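Local coordinates for SAV1430 (Staphylococcus aureus subsp. aureus Mu50, PDB 2FFM), which is of unknown function but resembles the N-terminal domain of Nfu/NifU scaffold proteins, which suggests a part in iron-sulfur cluster assembly, at residues E49-S53 with V63-N67; T30-V34 with I45-E49. One frame throughout, in Å; residues are numbered along the deposited sequence.

Contact 1 (E49-S53 with V63-N67)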
loop_
_atom_site.group_PDB
_atom_site.type_symbol
_atom_site.label_atom_id
_atom_site.label_comp_id
_atom_site.label_asym_id
_atom_site.label_seq_id
_atom_site.Cartn_x
_atom_site.Cartn_y
_atom_site.Cartn_z
ATOM N N GLU A 49 0.715 -7.896 8.591
ATOM C CA GLU A 49 0.250 -7.571 9.939
ATOM C C GLU A 49 0.443 -6.088 10.215
ATOM O O GLU A 49 1.573 -5.597 10.276
ATOM C CB GLU A 49 1.044 -8.399 10.959
ATOM C CG GLU A 49 0.875 -8.017 12.447
ATOM C CD GLU A 49 -0.193 -8.830 13.172
ATOM O OE1 GLU A 49 -0.292 -8.707 14.432
ATOM O OE2 GLU A 49 -0.926 -9.589 12.480
ATOM N N GLY A 50 -0.664 -5.374 10.382
ATOM C CA GLY A 50 -0.574 -3.953 10.653
ATOM C C GLY A 50 -1.171 -3.087 9.563
ATOM O O GLY A 50 -1.500 -1.923 9.795
ATOM N N VAL A 51 -1.296 -3.639 8.364
ATOM C CA VAL A 51 -1.881 -2.890 7.270
ATOM C C VAL A 51 -3.384 -2.859 7.473
ATOM O O VAL A 51 -4.018 -3.897 7.666
ATOM C CB VAL A 51 -1.556 -3.544 5.912
ATOM C CG1 VAL A 51 -2.323 -2.846 4.793
ATOM C CG2 VAL A 51 -0.050 -3.459 5.651
ATOM N N LYS A 52 -3.957 -1.663 7.442
ATOM C CA LYS A 52 -5.396 -1.508 7.625
ATOM C C LYS A 52 -6.128 -1.466 6.277
ATOM O O LYS A 52 -7.047 -2.242 6.046
ATOM C CB LYS A 52 -5.691 -0.232 8.432
ATOM C CG LYS A 52 -7.186 0.100 8.566
ATOM C CD LYS A 52 -7.884 -0.762 9.620
ATOM C CE LYS A 52 -7.941 -0.047 10.972
ATOM N NZ LYS A 52 -6.586 0.421 11.404
ATOM N N SER A 53 -5.727 -0.552 5.398
ATOM C CA SER A 53 -6.357 -0.439 4.085
ATOM C C SER A 53 -5.346 0.078 3.080
ATOM O O SER A 53 -4.231 0.450 3.445
ATOM C CB SER A 53 -7.544 0.528 4.120
ATOM O OG SER A 53 -7.092 1.870 4.020
ATOM N N VAL A 63 -0.920 3.507 1.817
ATOM C CA VAL A 63 -1.133 2.443 2.768
ATOM C C VAL A 63 -1.445 3.010 4.153
ATOM O O VAL A 63 -0.783 3.938 4.608
ATOM C CB VAL A 63 0.135 1.574 2.821
ATOM C CG1 VAL A 63 -0.038 0.427 3.794
ATOM C CG2 VAL A 63 0.449 1.066 1.425
ATOM N N ASP A 64 -2.470 2.462 4.799
ATOM C CA ASP A 64 -2.860 2.878 6.141
ATOM C C ASP A 64 -2.550 1.726 7.089
ATOM O O ASP A 64 -2.941 0.583 6.840
ATOM C CB ASP A 64 -4.362 3.192 6.232
ATOM C CG ASP A 64 -4.756 4.443 5.472
ATOM O OD1 ASP A 64 -4.124 5.498 5.659
ATOM O OD2 ASP A 64 -5.721 4.377 4.688
ATOM N N LYS A 65 -1.852 2.037 8.174
ATOM C CA LYS A 65 -1.487 1.039 9.166
ATOM C C LYS A 65 -2.484 1.071 10.310
ATOM O O LYS A 65 -3.334 1.955 10.374
ATOM C CB LYS A 65 -0.091 1.332 9.716
ATOM C CG LYS A 65 -0.029 2.555 10.626
ATOM C CD LYS A 65 1.356 2.712 11.249
ATOM C CE LYS A 65 1.387 3.808 12.310
ATOM N NZ LYS A 65 0.484 3.495 13.448
ATOM N N GLU A 66 -2.378 0.093 11.202
ATOM C CA GLU A 66 -3.242 0.025 12.370
ATOM C C GLU A 66 -2.708 1.064 13.354
ATOM O O GLU A 66 -1.500 1.297 13.418
ATOM C CB GLU A 66 -3.179 -1.371 12.997
ATOM C CG GLU A 66 -3.755 -2.478 12.128
ATOM C CD GLU A 66 -5.265 -2.399 12.014
ATOM O OE1 GLU A 66 -5.859 -3.194 11.245
ATOM O OE2 GLU A 66 -5.864 -1.540 12.703
ATOM N N ASN A 67 -3.603 1.687 14.112
ATOM C CA ASN A 67 -3.209 2.705 15.087
ATOM C C ASN A 67 -2.189 2.186 16.095
ATOM O O ASN A 67 -1.328 2.932 16.566
ATOM C CB ASN A 67 -4.434 3.223 15.844
ATOM C CG ASN A 67 -4.073 4.275 16.886
ATOM O OD1 ASN A 67 -3.593 5.364 16.548
ATOM N ND2 ASN A 67 -4.295 3.952 18.162
#

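Contact 2 (T30-V34 with I45-E49)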
loop_
_atom_site.group_PDB
_atom_site.type_symbol
_atom_site.label_atom_id
_atom_site.label_comp_id
_atom_site.label_asym_id
_atom_site.label_seq_id
_atom_site.Cartn_x
_atom_site.Cartn_y
_atom_site.Cartn_z
ATOM N N THR A 30 -10.074 1.512 -3.202
ATOM C CA THR A 30 -9.687 1.387 -1.804
ATOM C C THR A 30 -9.953 -0.056 -1.401
ATOM O O THR A 30 -11.102 -0.502 -1.361
ATOM C CB THR A 30 -10.503 2.324 -0.893
ATOM O OG1 THR A 30 -10.386 3.665 -1.374
ATOM C CG2 THR A 30 -9.988 2.263 0.541
ATOM N N TYR A 31 -8.880 -0.784 -1.114
ATOM C CA TYR A 31 -8.985 -2.179 -0.732
ATOM C C TYR A 31 -8.787 -2.341 0.756
ATOM O O TYR A 31 -7.766 -1.934 1.302
ATOM C CB TYR A 31 -7.942 -2.998 -1.471
ATOM C CG TYR A 31 -7.850 -2.678 -2.939
ATOM C CD1 TYR A 31 -6.796 -1.916 -3.434
ATOM C CD2 TYR A 31 -8.787 -3.189 -3.842
ATOM C CE1 TYR A 31 -6.657 -1.677 -4.798
ATOM C CE2 TYR A 31 -8.667 -2.959 -5.211
ATOM C CZ TYR A 31 -7.593 -2.205 -5.683
ATOM O OH TYR A 31 -7.440 -2.018 -7.035
ATOM N N THR A 32 -9.770 -2.952 1.409
ATOM C CA THR A 32 -9.708 -3.166 2.847
ATOM C C THR A 32 -9.529 -4.636 3.212
ATOM O O THR A 32 -9.139 -4.956 4.332
ATOM C CB THR A 32 -10.983 -2.618 3.543
ATOM O OG1 THR A 32 -12.132 -3.263 2.989
ATOM C CG2 THR A 32 -11.102 -1.117 3.341
ATOM N N LYS A 33 -9.809 -5.522 2.261
ATOM C CA LYS A 33 -9.691 -6.964 2.483
ATOM C C LYS A 33 -9.224 -7.687 1.219
ATOM O O LYS A 33 -9.450 -7.213 0.108
ATOM C CB LYS A 33 -11.039 -7.538 2.928
ATOM C CG LYS A 33 -12.216 -7.202 1.998
ATOM C CD LYS A 33 -13.537 -7.814 2.501
ATOM C CE LYS A 33 -14.760 -7.326 1.704
ATOM N NZ LYS A 33 -15.020 -5.851 1.837
ATOM N N VAL A 34 -8.589 -8.842 1.385
ATOM C CA VAL A 34 -8.097 -9.588 0.235
ATOM C C VAL A 34 -9.151 -10.474 -0.427
ATOM O O VAL A 34 -10.033 -11.023 0.242
ATOM C CB VAL A 34 -6.901 -10.487 0.617
ATOM C CG1 VAL A 34 -5.887 -9.689 1.425
ATOM C CG2 VAL A 34 -7.373 -11.693 1.393
ATOM N N ILE A 45 -0.014 -7.218 0.235
ATOM C CA ILE A 45 0.201 -6.109 1.148
ATOM C C ILE A 45 -0.817 -6.163 2.289
ATOM O O ILE A 45 -0.453 -6.012 3.451
ATOM C CB ILE A 45 0.118 -4.755 0.399
ATOM C CG1 ILE A 45 1.250 -4.684 -0.629
ATOM C CG2 ILE A 45 0.207 -3.593 1.384
ATOM C CD1 ILE A 45 1.313 -3.396 -1.423
ATOM N N LEU A 46 -2.085 -6.383 1.965
ATOM C CA LEU A 46 -3.121 -6.470 2.992
ATOM C C LEU A 46 -2.854 -7.557 4.044
ATOM O O LEU A 46 -3.181 -7.385 5.211
ATOM C CB LEU A 46 -4.483 -6.724 2.344
ATOM C CG LEU A 46 -5.245 -5.514 1.819
ATOM C CD1 LEU A 46 -4.340 -4.666 0.955
ATOM C CD2 LEU A 46 -6.451 -5.994 1.027
ATOM N N LYS A 47 -2.271 -8.674 3.618
ATOM C CA LYS A 47 -1.964 -9.775 4.518
ATOM C C LYS A 47 -0.853 -9.408 5.504
ATOM O O LYS A 47 -0.562 -10.166 6.438
ATOM C CB LYS A 47 -1.546 -11.021 3.728
ATOM C CG LYS A 47 -2.669 -11.730 2.980
ATOM C CD LYS A 47 -2.132 -12.915 2.177
ATOM C CE LYS A 47 -3.214 -13.488 1.256
ATOM N NZ LYS A 47 -2.653 -14.370 0.181
ATOM N N VAL A 48 -0.218 -8.259 5.289
ATOM C CA VAL A 48 0.842 -7.792 6.178
ATOM C C VAL A 48 0.233 -7.324 7.492
ATOM O O VAL A 48 -0.666 -6.489 7.506
ATOM C CB VAL A 48 1.630 -6.633 5.536
ATOM C CG1 VAL A 48 2.610 -6.051 6.539
ATOM C CG2 VAL A 48 2.374 -7.142 4.314
ATOM N N GLU A 49 0.715 -7.896 8.591
ATOM C CA GLU A 49 0.250 -7.571 9.939
ATOM C C GLU A 49 0.443 -6.088 10.215
ATOM O O GLU A 49 1.573 -5.597 10.276
ATOM C CB GLU A 49 1.044 -8.399 10.959
ATOM C CG GLU A 49 0.875 -8.017 12.447
ATOM C CD GLU A 49 -0.193 -8.830 13.172
ATOM O OE1 GLU A 49 -0.292 -8.707 14.432
ATOM O OE2 GLU A 49 -0.926 -9.589 12.480
#

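Contact 1 (E49-S53 with V63-N67)
Lys52 sends CG out anti to its own N (chi1 174°) and then bends at each further torsion, while Glu66 folds back at chi2 (-71°); the two side chains therefore cross at about a right angle, and Lys52 NZ meets Glu66 OE2 in a salt bridge of 2.5 Å. The CD of Lys52 lies alongside the same carboxylate, 3.6 Å from Glu66 OE1. The backbones pair as antiparallel strands. Gly50 O accepts Glu66 N at 2.6 Å in the carbonyl plane, and the CG of Glu66 rests against that carbonyl, so the acidic side chain leaves from a tethered residue. Asp64 O then takes two donors: Lys52 N at 2.5 Å and, weakly, Ser53 N at 3.3 Å. With Lys52 and Ser53 both opposite Asp64, this is a classic beta bulge. Next to it, Asp64 N gives a nearly straight bond (173°) to Ser53 O. On the face their side chains share, Ser53 OG lies 2.9 Å from Asp64 OD2. Val51 and Val63 meet through their CG1 methyls, 4.1 Å apart, and helix 71-80 lies against both, Val74 on Val51 and Trp71 on Val63. The Lys65 amine is hydrogen-bonded to Ala69 O, Asn13 OD1 and Glu66 O. At the bulge one carbonyl thus serves two N-H groups, and the salt bridge of the exposed Lys52 adds a charged link between the strands.

Contact 2 (T30-V34 with I45-E49)
Leu46 lays its CD2 methyl over the backbone of the loop that leaves strand 29-31, 3.3 Å from Lys33 C, and reaches back to Tyr31 CB at 4.2 Å. Its CG stands beside the backbone N, anti to the carbonyl carbon (chi1 -84°), which helps set CD2 against the loop at 32-34. Val34 comes from the other partner in the opposite sense, so the two side chains slide past one another: Val34 CG1 packs on Leu46 CB at 3.4 Å and also touches the CD2 methyl at 3.8 Å. The same valine methyl brushes Lys47 CG at 4.1 Å, low on a chain that runs on extended. The contact is apolar, methyls and methylenes against each other and the backbone, and most of the residues involved are exposed. Tyr31 presents only its CB here; the rest of the side chain lies among Ile42 and Pro39, and its hydroxyl bonds to Arg23. Leu46 also touches Ile54 of strand 51-57, the residue to which Tyr31 is bonded through the backbone. The contact joins helix 40-46 to the outermost strand of an antiparallel sheet and its exit loop, in a fold consistent with the alpha-beta architecture of an Nfu/NifU N-terminal domain.

From the N terminus, the first two strands precede both contacts. Strand 29-31, at one edge of the antiparallel sheet, then opens contact 2, and helix 40-46 brings the chain back to close that loop at 45-49. Contact 1 begins where contact 2 ends, at the shared Glu49, and its loop is the hairpin of strands 51-57 and 60-65, closed at 63-67. The two loops follow one another and neither nest nor cross. Strand 51-57 lies between strands 29-31 and 60-65, so together the contacts tie the edge strand, helix 40-46 and the hairpin to one sheet. They also touch directly, with Val51 CG2 3.4 Å from Ile45 O and Ser53 CB 3.7 Å from Tyr31 O.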